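Local coordinates for protein enoyl-CoA hydratase/isomerase (Mycobacterium abscessus, PDB 3QXZ) that probably catalyses hydration or double-bond isomerisation of enoyl-CoA thioesters, as a trimeric member of the crotonase family, at residues A93-R98 / L215-Q220; A209-R214 / H237-G242; A246-R251 / D255-R260. All coordinates share one frame; numbering follows the deposited sequence. Where two conformers were deposited one is given.

Overall arrangement
The three contacts step outward along the C-terminal helices of a crotonase-fold subunit. Contact 1 is core: an aromatic pair joins the 3-10 turn ahead of strand 101-105 to helix 206-222. Contact 2 uses an earlier part of that same helix, set against helix 226-241, and is partly buried, with leucines meeting beside a solvent-exposed arginine. The two touch directly, since Arg214 NH2 lies 2.8 Å from Leu97 O, a probable hydrogen bond. Contact 3 lies at the surface, its centre about 17 Å from that of contact 2, and trades apolar packing for a salt-bridge network closing off helix 245-255. All three also touch the second subunit.

Contact 1 (A93-R98 / L215-Q220); sequences AAFELR and LLWDAQ
Phe95 lays its CB on the indole of Trp217, pinning the 3-10 turn 94-96, which precedes strand 101-105 of the crotonase fold, to helix 206-222. The tight part is this CH-pi contact: CB of Phe95 stands 3.6 Å from the centroid of the Trp217 five-membered ring, 15° off the normal. The phenyl itself does not stack. With CG of Phe95 set between the backbone N and the carbonyl carbon (chi1 62°), the ring swings off beside the indole, its plane inclined by 35° to the six-membered ring and the centroids 5.3 Å apart. Ala93 CB lies over one face of the phenyl, toward its rim, and His119 meets that ring edge-to-face. The opposite indole face has Leu216 CD2 near its rim, while NE1 of Trp217 bonds to Asp121, which helps set how the indole is turned.

Glu96 is on the looser, partly solvent-exposed side, directed away from the helix; in one of its two conformers OE1 of Glu96 accepts from Ala93 N at 3.0 Å. No hydrogen bond links the two segments, and their closest approach is the carbonyl O of Phe95, 3.4 Å from Trp217 CB.

Contact 2 (A209-R214 / H237-G242); sequences AALTKR and HLRLMG
Leu211 and Leu240 reach toward each other tip to tip, bridging helices 206-222 and 226-241; within 209-214 and 237-242 the closest CA atoms, those of these two leucines, are 8.9 Å apart. One methyl of Leu211 does all the close touching. Its CD1 comes to 3.7 Å from CG of Leu240 and rests against the methine side of that CG, with both methyls only slightly farther off, at 3.9 Å (Leu240 CD2) and 4.0 Å (Leu240 CD1). Both leucines hold CG beside the backbone N and anti to the carbonyl carbon; for Leu211 (chi1 -68°) CD1 then lies anti to CA (chi2 178°), which carries it out from the helix across the gap.

Arg239 takes the other first torsion, with CG anti to the backbone N (chi1 179°), and its chain runs extended to NE. The aliphatic part passes Leu211, with CD of Arg239 4.0 Å from Leu211 CD1, and the same methyl lies at the edge of the guanidinium, near its plane. The charged end is held by Glu207, on helix 206-222, through a salt bridge to NE. Leu240 is buried, with Ala141 of the second subunit also packing on it, whereas Arg239 is exposed. The pairing is that of two consecutive helices in the C-terminal helical region of the crotonase fold.

Contact 3 (A246-R251 / D255-R260); sequences AAEGPR and DGRPPR
Asp255 N donates to the carbonyl O of Arg251 (2.9 Å), continuing the turns of helix 245-255, and Gly256 then leaves helical geometry with positive phi in a Schellman motif, after which the chain doubles back along the helix through Arg257 and two prolines. Glu248 is the hub that receives it. CG of Glu248 lies anti to the backbone N (chi1 175°) and the chain bends at chi2 (61°), bringing the carboxylate over to the returning loop.

Arg257 grips it end-on with two nitrogens: NH2 to Glu248 OE1 at 3.0 Å and NH1 to Glu248 OE2 at 2.8 Å, both meeting the carboxylate on its syn side. The two planes are 36° apart, so the fork is skewed rather than flat. OE2 has a second donor: the backbone N of Arg260, 2.8 Å from Glu248 OE2, uses the anti lone pair.

The third nitrogen of Arg257 is taken too. Its NE points almost straight at Asp255 OD2 (2.9 Å), in the guanidinium plane and on the anti lone pair of that oxygen. With carboxylates bonded to all three nitrogens, the guanidinium has its rotation fixed. Arg251 runs alongside Arg257, and its CG comes 3.3 Å from Arg257 NH2 at the edge of the group. The Arg251 guanidinium is nearly coplanar with that of Arg257, and NH2 of Arg251 makes a weak bond to Glu248 OE1. The shared carboxylate probably offsets the proximity of the two positive charges. Pro250, on this same helix, packs on Ala73 of the second subunit. The whole is a Schellman-terminated helix C-terminus, closed by a salt-bridge network of Glu248, Arg251, Asp255 and Arg257.

Contact 1 (A93-R98 / L215-Q220)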
ATOM      1  N   ALA A  93       3.397  21.354  -1.294  1.00 12.86           N
ATOM      2  CA  ALA A  93       4.096  20.061  -1.396  1.00 11.16           C
ATOM      3  C   ALA A  93       4.073  19.659  -2.872  1.00 10.43           C
ATOM      4  O   ALA A  93       3.168  20.029  -3.625  1.00 10.22           O
ATOM      5  CB  ALA A  93       3.395  19.021  -0.576  1.00 12.53           C
ATOM      6  N   ALA A  94       5.055  18.875  -3.289  1.00  8.88           N
ATOM      7  CA  ALA A  94       5.131  18.454  -4.687  1.00  8.63           C
ATOM      8  C   ALA A  94       3.842  17.751  -5.137  1.00  8.24           C
ATOM      9  O   ALA A  94       3.416  17.925  -6.294  1.00  8.17           O
ATOM     10  CB  ALA A  94       6.347  17.568  -4.900  1.00  8.78           C
ATOM     11  N   PHE A  95       3.228  16.970  -4.238  1.00  7.62           N
ATOM     12  CA  PHE A  95       2.030  16.201  -4.596  1.00  7.83           C
ATOM     13  C   PHE A  95       0.761  17.072  -4.731  1.00  7.75           C
ATOM     14  O   PHE A  95      -0.285  16.543  -5.106  1.00  8.88           O
ATOM     15  CB  PHE A  95       1.811  15.007  -3.630  1.00  9.04           C
ATOM     16  CG  PHE A  95       1.591  15.410  -2.215  1.00  9.05           C
ATOM     17  CD1 PHE A  95       0.354  15.900  -1.793  1.00 10.43           C
ATOM     18  CD2 PHE A  95       2.629  15.302  -1.290  1.00 11.14           C
ATOM     19  CE1 PHE A  95       0.155  16.314  -0.465  1.00 12.17           C
ATOM     20  CE2 PHE A  95       2.442  15.699   0.041  1.00 14.14           C
ATOM     21  CZ  PHE A  95       1.221  16.201   0.453  1.00 14.86           C
ATOM     22  N   GLU A  96       0.864  18.374  -4.447  1.00  8.68           N
ATOM     23  CA  GLU A  96      -0.250  19.302  -4.630  0.70  9.06           C
ATOM     24  C   GLU A  96      -0.232  19.944  -6.011  1.00  9.23           C
ATOM     25  O   GLU A  96      -1.188  20.633  -6.388  1.00 10.99           O
ATOM     26  CB  GLU A  96      -0.210  20.396  -3.547  0.70  9.82           C
ATOM     27  CG  GLU A  96      -0.600  19.843  -2.178  0.70 11.33           C
ATOM     28  CD  GLU A  96      -0.413  20.782  -0.990  0.70 16.00           C
ATOM     29  OE1 GLU A  96       0.474  21.641  -0.994  0.70 13.64           O
ATOM     30  OE2 GLU A  96      -1.150  20.603   0.007  0.70 19.93           O
ATOM     31  N   LEU A  97       0.848  19.740  -6.767  1.00  8.42           N
ATOM     32  CA  LEU A  97       1.031  20.422  -8.066  1.00  8.84           C
ATOM     33  C   LEU A  97       0.313  19.710  -9.211  1.00  9.08           C
ATOM     34  O   LEU A  97       0.010  18.518  -9.125  1.00  8.59           O
ATOM     35  CB  LEU A  97       2.525  20.497  -8.414  1.00  9.47           C
ATOM     36  CG  LEU A  97       3.454  21.079  -7.344  1.00  9.10           C
ATOM     37  CD1 LEU A  97       4.880  21.130  -7.891  1.00 11.02           C
ATOM     38  CD2 LEU A  97       2.974  22.441  -6.819  1.00 10.20           C
ATOM     39  N   ARG A  98       0.073  20.438 -10.300  1.00  9.20           N
ATOM     40  CA  ARG A  98      -0.396  19.806 -11.537  0.50  9.52           C
ATOM     41  C   ARG A  98       0.769  19.153 -12.298  1.00  9.45           C
ATOM     42  O   ARG A  98       0.563  18.221 -13.074  1.00 11.18           O
ATOM     43  CB  ARG A  98      -1.091  20.850 -12.410  0.50 10.57           C
ATOM     44  CG  ARG A  98      -2.283  21.499 -11.726  0.50 12.09           C
ATOM     45  CD  ARG A  98      -2.829  22.687 -12.499  0.50 16.52           C
ATOM     46  NE  ARG A  98      -1.791  23.666 -12.822  0.50 19.75           N
ATOM     47  CZ  ARG A  98      -1.421  24.662 -12.022  0.50 21.75           C
ATOM     48  NH1 ARG A  98      -1.998  24.826 -10.840  0.50 22.99           N
ATOM     49  NH2 ARG A  98      -0.465  25.498 -12.405  0.50 22.43           N
ATOM     50  N   LEU A 215      -5.979  13.902  -9.832  1.00  6.53           N
ATOM     51  CA  LEU A 215      -6.992  12.960  -9.337  1.00  6.56           C
ATOM     52  C   LEU A 215      -6.343  11.926  -8.407  1.00  6.04           C
ATOM     53  O   LEU A 215      -6.869  11.637  -7.320  1.00  6.73           O
ATOM     54  CB  LEU A 215      -7.757  12.297 -10.490  1.00  6.64           C
ATOM     55  CG  LEU A 215      -8.816  11.273 -10.054  1.00  6.26           C
ATOM     56  CD1 LEU A 215      -9.791  11.824  -8.998  1.00  7.77           C
ATOM     57  CD2 LEU A 215      -9.577  10.828 -11.281  1.00  7.41           C
ATOM     58  N   LEU A 216      -5.203  11.382  -8.818  1.00  6.44           N
ATOM     59  CA  LEU A 216      -4.503  10.427  -7.967  1.00  6.11           C
ATOM     60  C   LEU A 216      -4.305  11.001  -6.553  1.00  6.72           C
ATOM     61  O   LEU A 216      -4.663  10.363  -5.549  1.00  7.33           O
ATOM     62  CB  LEU A 216      -3.162  10.031  -8.600  1.00  6.91           C
ATOM     63  CG  LEU A 216      -2.274   9.086  -7.793  1.00  7.81           C
ATOM     64  CD1 LEU A 216      -2.785   7.692  -7.787  1.00 11.50           C
ATOM     65  CD2 LEU A 216      -0.855   9.128  -8.387  1.00 11.18           C
ATOM     66  N   TRP A 217      -3.755  12.207  -6.491  1.00  6.30           N
ATOM     67  CA  TRP A 217      -3.409  12.778  -5.203  1.00  6.92           C
ATOM     68  C   TRP A 217      -4.597  13.409  -4.484  1.00  6.51           C
ATOM     69  O   TRP A 217      -4.693  13.252  -3.257  1.00  7.74           O
ATOM     70  CB  TRP A 217      -2.250  13.757  -5.343  1.00  7.15           C
ATOM     71  CG  TRP A 217      -0.931  13.095  -5.552  1.00  6.28           C
ATOM     72  CD1 TRP A 217      -0.142  13.125  -6.675  1.00  7.48           C
ATOM     73  CD2 TRP A 217      -0.238  12.299  -4.590  1.00  7.65           C
ATOM     74  NE1 TRP A 217       1.008  12.384  -6.468  1.00  8.47           N
ATOM     75  CE2 TRP A 217       0.975  11.878  -5.191  1.00  8.27           C
ATOM     76  CE3 TRP A 217      -0.518  11.906  -3.263  1.00  8.39           C
ATOM     77  CZ2 TRP A 217       1.909  11.100  -4.513  1.00  9.34           C
ATOM     78  CZ3 TRP A 217       0.419  11.129  -2.590  1.00 10.19           C
ATOM     79  CH2 TRP A 217       1.611  10.713  -3.225  1.00  9.83           C
ATOM     80  N   ASP A 218      -5.494  14.118  -5.183  1.00  6.32           N
ATOM     81  CA  ASP A 218      -6.680  14.662  -4.485  1.00  6.81           C
ATOM     82  C   ASP A 218      -7.457  13.557  -3.815  1.00  6.65           C
ATOM     83  O   ASP A 218      -7.948  13.732  -2.698  1.00  7.27           O
ATOM     84  CB  ASP A 218      -7.649  15.399  -5.414  1.00  7.29           C
ATOM     85  CG  ASP A 218      -7.146  16.771  -5.873  1.00  8.70           C
ATOM     86  OD1 ASP A 218      -6.159  17.324  -5.325  1.00  9.30           O
ATOM     87  OD2 ASP A 218      -7.778  17.298  -6.792  1.00  8.17           O
ATOM     88  N   ALA A 219      -7.565  12.409  -4.487  1.00  6.73           N
ATOM     89  CA  ALA A 219      -8.320  11.295  -3.926  1.00  7.00           C
ATOM     90  C   ALA A 219      -7.684  10.808  -2.618  1.00  6.99           C
ATOM     91  O   ALA A 219      -8.387  10.529  -1.645  1.00  8.80           O
ATOM     92  CB  ALA A 219      -8.477  10.166  -4.966  1.00  6.56           C
ATOM     93  N   GLN A 220      -6.346  10.754  -2.592  1.00  7.08           N
ATOM     94  CA  GLN A 220      -5.620  10.395  -1.364  1.00  7.67           C
ATOM     95  C   GLN A 220      -5.761  11.465  -0.296  1.00  7.89           C
ATOM     96  O   GLN A 220      -6.029  11.144   0.869  1.00 10.32           O
ATOM     97  CB  GLN A 220      -4.127  10.148  -1.658  1.00  7.87           C
ATOM     98  CG  GLN A 220      -3.831   8.995  -2.586  1.00  8.01           C
ATOM     99  CD  GLN A 220      -4.184   7.681  -1.976  1.00  9.12           C
ATOM    100  OE1 GLN A 220      -3.942   7.454  -0.783  1.00 11.69           O
ATOM    101  NE2 GLN A 220      -4.720   6.765  -2.779  1.00 11.64           N
TER

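Contact 2 (A209-R214 / H237-G242)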
ATOM      1  N   ALA A 209      -1.443  14.558 -18.116  1.00  7.23           N
ATOM      2  CA  ALA A 209      -0.591  14.440 -16.921  1.00  7.85           C
ATOM      3  C   ALA A 209      -1.166  15.211 -15.748  1.00  8.00           C
ATOM      4  O   ALA A 209      -1.193  14.692 -14.626  1.00  8.02           O
ATOM      5  CB  ALA A 209       0.810  14.921 -17.221  1.00  8.89           C
ATOM      6  N   ALA A 210      -1.639  16.433 -15.989  1.00  7.51           N
ATOM      7  CA  ALA A 210      -2.136  17.277 -14.891  1.00  7.53           C
ATOM      8  C   ALA A 210      -3.372  16.661 -14.239  1.00  7.29           C
ATOM      9  O   ALA A 210      -3.461  16.606 -13.000  1.00  7.94           O
ATOM     10  CB  ALA A 210      -2.457  18.680 -15.417  1.00  8.01           C
ATOM     11  N   LEU A 211      -4.341  16.221 -15.037  1.00  7.00           N
ATOM     12  CA  LEU A 211      -5.570  15.672 -14.472  1.00  7.08           C
ATOM     13  C   LEU A 211      -5.323  14.344 -13.791  1.00  6.74           C
ATOM     14  O   LEU A 211      -5.929  14.072 -12.735  1.00  6.74           O
ATOM     15  CB  LEU A 211      -6.655  15.525 -15.539  1.00  8.16           C
ATOM     16  CG  LEU A 211      -7.201  16.848 -16.094  1.00  8.34           C
ATOM     17  CD1 LEU A 211      -8.233  16.557 -17.186  1.00  9.74           C
ATOM     18  CD2 LEU A 211      -7.786  17.783 -15.036  1.00 11.85           C
ATOM     19  N   THR A 212      -4.453  13.513 -14.373  1.00  6.22           N
ATOM     20  CA  THR A 212      -4.129  12.223 -13.758  1.00  6.01           C
ATOM     21  C   THR A 212      -3.414  12.421 -12.414  1.00  5.78           C
ATOM     22  O   THR A 212      -3.789  11.789 -11.413  1.00  6.39           O
ATOM     23  CB  THR A 212      -3.260  11.410 -14.729  1.00  5.98           C
ATOM     24  OG1 THR A 212      -4.011  11.163 -15.934  1.00  7.14           O
ATOM     25  CG2 THR A 212      -2.878  10.033 -14.137  1.00  6.65           C
ATOM     26  N   LYS A 213      -2.416  13.308 -12.378  1.00  6.33           N
ATOM     27  CA  LYS A 213      -1.716  13.568 -11.123  1.00  6.08           C
ATOM     28  C   LYS A 213      -2.665  14.113 -10.076  1.00  6.44           C
ATOM     29  O   LYS A 213      -2.664  13.652  -8.931  1.00  6.35           O
ATOM     30  CB  LYS A 213      -0.567  14.546 -11.344  1.00  6.67           C
ATOM     31  CG  LYS A 213       0.125  14.867 -10.004  1.00  6.14           C
ATOM     32  CD  LYS A 213       1.411  15.636 -10.134  1.00  6.88           C
ATOM     33  CE  LYS A 213       1.951  15.981  -8.751  1.00  6.96           C
ATOM     34  NZ  LYS A 213       3.407  16.336  -8.759  1.00  7.71           N
ATOM     35  N   ARG A 214      -3.478  15.095 -10.449  1.00  6.74           N
ATOM     36  CA  ARG A 214      -4.362  15.710  -9.465  1.00  7.10           C
ATOM     37  C   ARG A 214      -5.459  14.793  -8.986  1.00  7.15           C
ATOM     38  O   ARG A 214      -5.829  14.876  -7.811  1.00  6.94           O
ATOM     39  CB  ARG A 214      -4.912  17.036  -9.989  1.00  7.64           C
ATOM     40  CG  ARG A 214      -3.795  18.084 -10.068  1.00  9.22           C
ATOM     41  CD  ARG A 214      -3.672  18.977  -8.830  1.00 10.67           C
ATOM     42  NE  ARG A 214      -3.924  18.346  -7.545  1.00  9.10           N
ATOM     43  CZ  ARG A 214      -3.030  17.669  -6.822  1.00  7.50           C
ATOM     44  NH1 ARG A 214      -3.400  17.183  -5.634  1.00  8.72           N
ATOM     45  NH2 ARG A 214      -1.790  17.427  -7.288  1.00  8.84           N
ATOM     46  N   HIS A 237     -12.357  12.826 -18.359  1.00  7.25           N
ATOM     47  CA  HIS A 237     -12.434  12.322 -19.732  1.00  8.27           C
ATOM     48  C   HIS A 237     -13.225  13.261 -20.621  1.00  9.06           C
ATOM     49  O   HIS A 237     -12.832  13.479 -21.763  1.00  9.47           O
ATOM     50  CB  HIS A 237     -12.991  10.903 -19.774  1.00  8.61           C
ATOM     51  CG  HIS A 237     -11.923   9.860 -19.721  1.00  8.70           C
ATOM     52  ND1 HIS A 237     -11.222   9.563 -18.572  1.00  7.81           N
ATOM     53  CD2 HIS A 237     -11.394   9.082 -20.700  1.00  8.49           C
ATOM     54  CE1 HIS A 237     -10.316   8.628 -18.836  1.00  7.83           C
ATOM     55  NE2 HIS A 237     -10.399   8.329 -20.126  1.00 10.12           N
ATOM     56  N   LEU A 238     -14.346  13.815 -20.148  1.00  8.99           N
ATOM     57  CA  LEU A 238     -15.077  14.761 -20.996  1.00 10.14           C
ATOM     58  C   LEU A 238     -14.213  15.976 -21.297  1.00 10.44           C
ATOM     59  O   LEU A 238     -14.217  16.454 -22.436  1.00 11.32           O
ATOM     60  CB  LEU A 238     -16.427  15.137 -20.357  1.00 10.83           C
ATOM     61  CG  LEU A 238     -17.485  14.030 -20.247  1.00 13.02           C
ATOM     62  CD1 LEU A 238     -18.738  14.596 -19.585  1.00 16.99           C
ATOM     63  CD2 LEU A 238     -17.808  13.460 -21.622  1.00 14.68           C
ATOM     64  N   ARG A 239     -13.470  16.472 -20.318  1.00 10.26           N
ATOM     65  CA  ARG A 239     -12.551  17.591 -20.532  1.00 11.28           C
ATOM     66  C   ARG A 239     -11.475  17.245 -21.552  1.00 10.57           C
ATOM     67  O   ARG A 239     -11.235  18.027 -22.490  1.00 12.01           O
ATOM     68  CB  ARG A 239     -11.923  18.021 -19.205  1.00 11.48           C
ATOM     69  CG  ARG A 239     -10.914  19.164 -19.289  1.00 14.50           C
ATOM     70  CD  ARG A 239     -10.573  19.693 -17.903  1.00 16.46           C
ATOM     71  NE  ARG A 239      -9.471  20.661 -17.887  1.00 18.79           N
ATOM     72  CZ  ARG A 239      -9.611  21.965 -18.130  1.00 22.26           C
ATOM     73  NH1 ARG A 239     -10.802  22.471 -18.446  1.00 22.91           N
ATOM     74  NH2 ARG A 239      -8.550  22.769 -18.077  1.00 24.05           N
ATOM     75  N   LEU A 240     -10.843  16.083 -21.404  1.00  9.63           N
ATOM     76  CA  LEU A 240      -9.784  15.660 -22.324  1.00  9.46           C
ATOM     77  C   LEU A 240     -10.298  15.329 -23.717  1.00 10.00           C
ATOM     78  O   LEU A 240      -9.690  15.733 -24.728  1.00  9.60           O
ATOM     79  CB  LEU A 240      -9.057  14.439 -21.743  1.00  8.59           C
ATOM     80  CG  LEU A 240      -8.282  14.784 -20.473  1.00  8.26           C
ATOM     81  CD1 LEU A 240      -7.939  13.485 -19.716  1.00  9.38           C
ATOM     82  CD2 LEU A 240      -7.014  15.614 -20.765  1.00  9.37           C
ATOM     83  N   MET A 241     -11.407  14.605 -23.794  1.00 10.26           N
ATOM     84  CA  MET A 241     -11.962  14.241 -25.103  1.00 11.63           C
ATOM     85  C   MET A 241     -12.531  15.451 -25.844  1.00 13.00           C
ATOM     86  O   MET A 241     -12.718  15.384 -27.061  1.00 14.71           O
ATOM     87  CB  MET A 241     -13.011  13.139 -24.944  1.00 11.95           C
ATOM     88  CG  MET A 241     -12.424  11.829 -24.445  1.00 13.40           C
ATOM     89  SD  MET A 241     -13.659  10.553 -24.150  1.00 19.89           S
ATOM     90  CE  MET A 241     -15.022  11.449 -23.428  1.00 18.84           C
ATOM     91  N   GLY A 242     -12.811  16.536 -25.135  1.00 12.34           N
ATOM     92  CA  GLY A 242     -13.260  17.767 -25.778  1.00 13.37           C
ATOM     93  C   GLY A 242     -12.121  18.646 -26.244  1.00 13.52           C
ATOM     94  O   GLY A 242     -12.377  19.785 -26.659  1.00 15.16           O
TER

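Contact 3 (A246-R251 / D255-R260)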
ATOM      1  N   ALA A 246      -6.631  14.834 -27.613  1.00  9.35           N
ATOM      2  CA  ALA A 246      -7.152  13.468 -27.597  1.00 10.45           C
ATOM      3  C   ALA A 246      -7.189  12.838 -28.985  1.00 10.80           C
ATOM      4  O   ALA A 246      -7.163  11.607 -29.116  1.00 11.72           O
ATOM      5  CB  ALA A 246      -8.531  13.398 -26.920  1.00  9.44           C
ATOM      6  N   ALA A 247      -7.249  13.686 -30.012  1.00 11.61           N
ATOM      7  CA  ALA A 247      -7.169  13.181 -31.388  1.00 12.56           C
ATOM      8  C   ALA A 247      -5.726  13.138 -31.867  1.00 12.08           C
ATOM      9  O   ALA A 247      -5.353  12.240 -32.639  1.00 11.79           O
ATOM     10  CB  ALA A 247      -8.012  14.030 -32.304  1.00 14.25           C
ATOM     11  N   GLU A 248      -4.920  14.089 -31.411  1.00 11.51           N
ATOM     12  CA  GLU A 248      -3.516  14.173 -31.812  1.00 12.09           C
ATOM     13  C   GLU A 248      -2.657  12.987 -31.341  1.00 11.68           C
ATOM     14  O   GLU A 248      -1.766  12.521 -32.047  1.00 12.24           O
ATOM     15  CB  GLU A 248      -2.904  15.496 -31.334  1.00 13.36           C
ATOM     16  CG  GLU A 248      -1.387  15.666 -31.583  1.00 13.65           C
ATOM     17  CD  GLU A 248      -0.946  15.635 -33.064  1.00 14.50           C
ATOM     18  OE1 GLU A 248      -1.760  15.477 -34.004  1.00 18.00           O
ATOM     19  OE2 GLU A 248       0.273  15.735 -33.261  1.00 16.20           O
ATOM     20  N   GLY A 249      -2.897  12.498 -30.130  1.00 10.93           N
ATOM     21  CA  GLY A 249      -2.134  11.356 -29.639  1.00 10.51           C
ATOM     22  C   GLY A 249      -2.202  10.150 -30.571  1.00 10.79           C
ATOM     23  O   GLY A 249      -1.158   9.644 -31.020  1.00 10.97           O
ATOM     24  N   PRO A 250      -3.424   9.652 -30.845  1.00 10.51           N
ATOM     25  CA  PRO A 250      -3.551   8.540 -31.805  1.00 10.53           C
ATOM     26  C   PRO A 250      -3.097   8.908 -33.219  1.00 11.04           C
ATOM     27  O   PRO A 250      -2.437   8.085 -33.866  1.00 12.74           O
ATOM     28  CB  PRO A 250      -5.053   8.216 -31.782  1.00 10.89           C
ATOM     29  CG  PRO A 250      -5.506   8.706 -30.375  1.00 10.64           C
ATOM     30  CD  PRO A 250      -4.710   9.977 -30.205  1.00 10.20           C
ATOM     31  N   ARG A 251      -3.415  10.111 -33.677  1.00 11.25           N
ATOM     32  CA  ARG A 251      -3.015  10.500 -35.049  1.00 12.37           C
ATOM     33  C   ARG A 251      -1.494  10.472 -35.211  1.00 12.07           C
ATOM     34  O   ARG A 251      -0.986   9.951 -36.208  1.00 12.75           O
ATOM     35  CB  ARG A 251      -3.543  11.880 -35.391  1.00 13.54           C
ATOM     36  CG  ARG A 251      -3.129  12.377 -36.770  1.00 19.42           C
ATOM     37  CD  ARG A 251      -3.670  13.764 -37.023  1.00 24.53           C
ATOM     38  NE  ARG A 251      -5.053  13.823 -36.578  1.00 24.09           N
ATOM     39  CZ  ARG A 251      -5.478  14.556 -35.556  1.00 23.92           C
ATOM     40  NH1 ARG A 251      -6.755  14.514 -35.219  1.00 25.03           N
ATOM     41  NH2 ARG A 251      -4.635  15.340 -34.887  1.00 23.84           N
ATOM     42  N   ASP A 255       0.717   7.995 -37.584  1.00 12.89           N
ATOM     43  CA  ASP A 255       1.584   8.635 -38.589  1.00 13.45           C
ATOM     44  C   ASP A 255       3.054   8.319 -38.375  1.00 14.15           C
ATOM     45  O   ASP A 255       3.863   8.585 -39.263  1.00 15.62           O
ATOM     46  CB  ASP A 255       1.426  10.160 -38.556  1.00 12.48           C
ATOM     47  CG  ASP A 255       0.172  10.650 -39.255  1.00 14.79           C
ATOM     48  OD1 ASP A 255      -0.532   9.852 -39.916  1.00 17.20           O
ATOM     49  OD2 ASP A 255      -0.102  11.865 -39.126  1.00 16.28           O
ATOM     50  N   GLY A 256       3.405   7.772 -37.215  1.00 15.47           N
ATOM     51  CA  GLY A 256       4.800   7.532 -36.832  1.00 16.88           C
ATOM     52  C   GLY A 256       5.622   8.792 -36.586  1.00 17.87           C
ATOM     53  O   GLY A 256       6.804   8.867 -36.978  1.00 20.27           O
ATOM     54  N   ARG A 257       5.019   9.784 -35.931  1.00 17.13           N
ATOM     55  CA  ARG A 257       5.663  11.087 -35.709  1.00 17.52           C
ATOM     56  C   ARG A 257       5.440  11.530 -34.258  1.00 16.93           C
ATOM     57  O   ARG A 257       4.514  11.039 -33.603  1.00 15.99           O
ATOM     58  CB  ARG A 257       5.098  12.126 -36.685  1.00 17.38           C
ATOM     59  CG  ARG A 257       3.613  12.429 -36.480  1.00 17.05           C
ATOM     60  CD  ARG A 257       3.032  13.398 -37.506  1.00 18.72           C
ATOM     61  NE  ARG A 257       1.578  13.456 -37.363  1.00 18.25           N
ATOM     62  CZ  ARG A 257       0.949  14.176 -36.435  1.00 17.47           C
ATOM     63  NH1 ARG A 257       1.637  14.914 -35.583  1.00 17.55           N
ATOM     64  NH2 ARG A 257      -0.373  14.149 -36.356  1.00 18.32           N
ATOM     65  N   PRO A 258       6.279  12.455 -33.739  1.00 16.23           N
ATOM     66  CA  PRO A 258       6.036  12.949 -32.375  1.00 15.84           C
ATOM     67  C   PRO A 258       4.718  13.710 -32.291  1.00 15.03           C
ATOM     68  O   PRO A 258       4.345  14.407 -33.230  1.00 15.69           O
ATOM     69  CB  PRO A 258       7.215  13.903 -32.122  1.00 16.47           C
ATOM     70  CG  PRO A 258       8.286  13.450 -33.086  1.00 17.87           C
ATOM     71  CD  PRO A 258       7.501  13.065 -34.317  1.00 17.25           C
ATOM     72  N   PRO A 259       4.002  13.579 -31.159  1.00 13.26           N
ATOM     73  CA  PRO A 259       2.762  14.332 -31.027  1.00 13.33           C
ATOM     74  C   PRO A 259       3.030  15.835 -30.877  1.00 14.09           C
ATOM     75  O   PRO A 259       4.044  16.222 -30.297  1.00 15.82           O
ATOM     76  CB  PRO A 259       2.129  13.737 -29.760  1.00 12.56           C
ATOM     77  CG  PRO A 259       3.284  13.211 -28.955  1.00 13.05           C
ATOM     78  CD  PRO A 259       4.286  12.725 -29.985  1.00 14.08           C
ATOM     79  N   ARG A 260       2.135  16.648 -31.431  1.00 13.95           N
ATOM     80  CA  ARG A 260       2.211  18.103 -31.327  1.00 14.38           C
ATOM     81  C   ARG A 260       1.152  18.554 -30.345  1.00 14.08           C
ATOM     82  O   ARG A 260       0.053  18.925 -30.731  1.00 15.62           O
ATOM     83  CB  ARG A 260       1.998  18.744 -32.712  1.00 16.56           C
ATOM     84  CG  ARG A 260       2.979  18.266 -33.742  1.00 17.52           C
ATOM     85  CD  ARG A 260       2.765  18.958 -35.078  1.00 22.90           C
ATOM     86  NE  ARG A 260       3.756  18.508 -36.045  1.00 24.20           N
ATOM     87  CZ  ARG A 260       4.165  19.224 -37.095  1.00 25.09           C
ATOM     88  NH1 ARG A 260       3.672  20.442 -37.327  1.00 26.46           N
ATOM     89  NH2 ARG A 260       5.080  18.721 -37.910  1.00 25.67           N
TER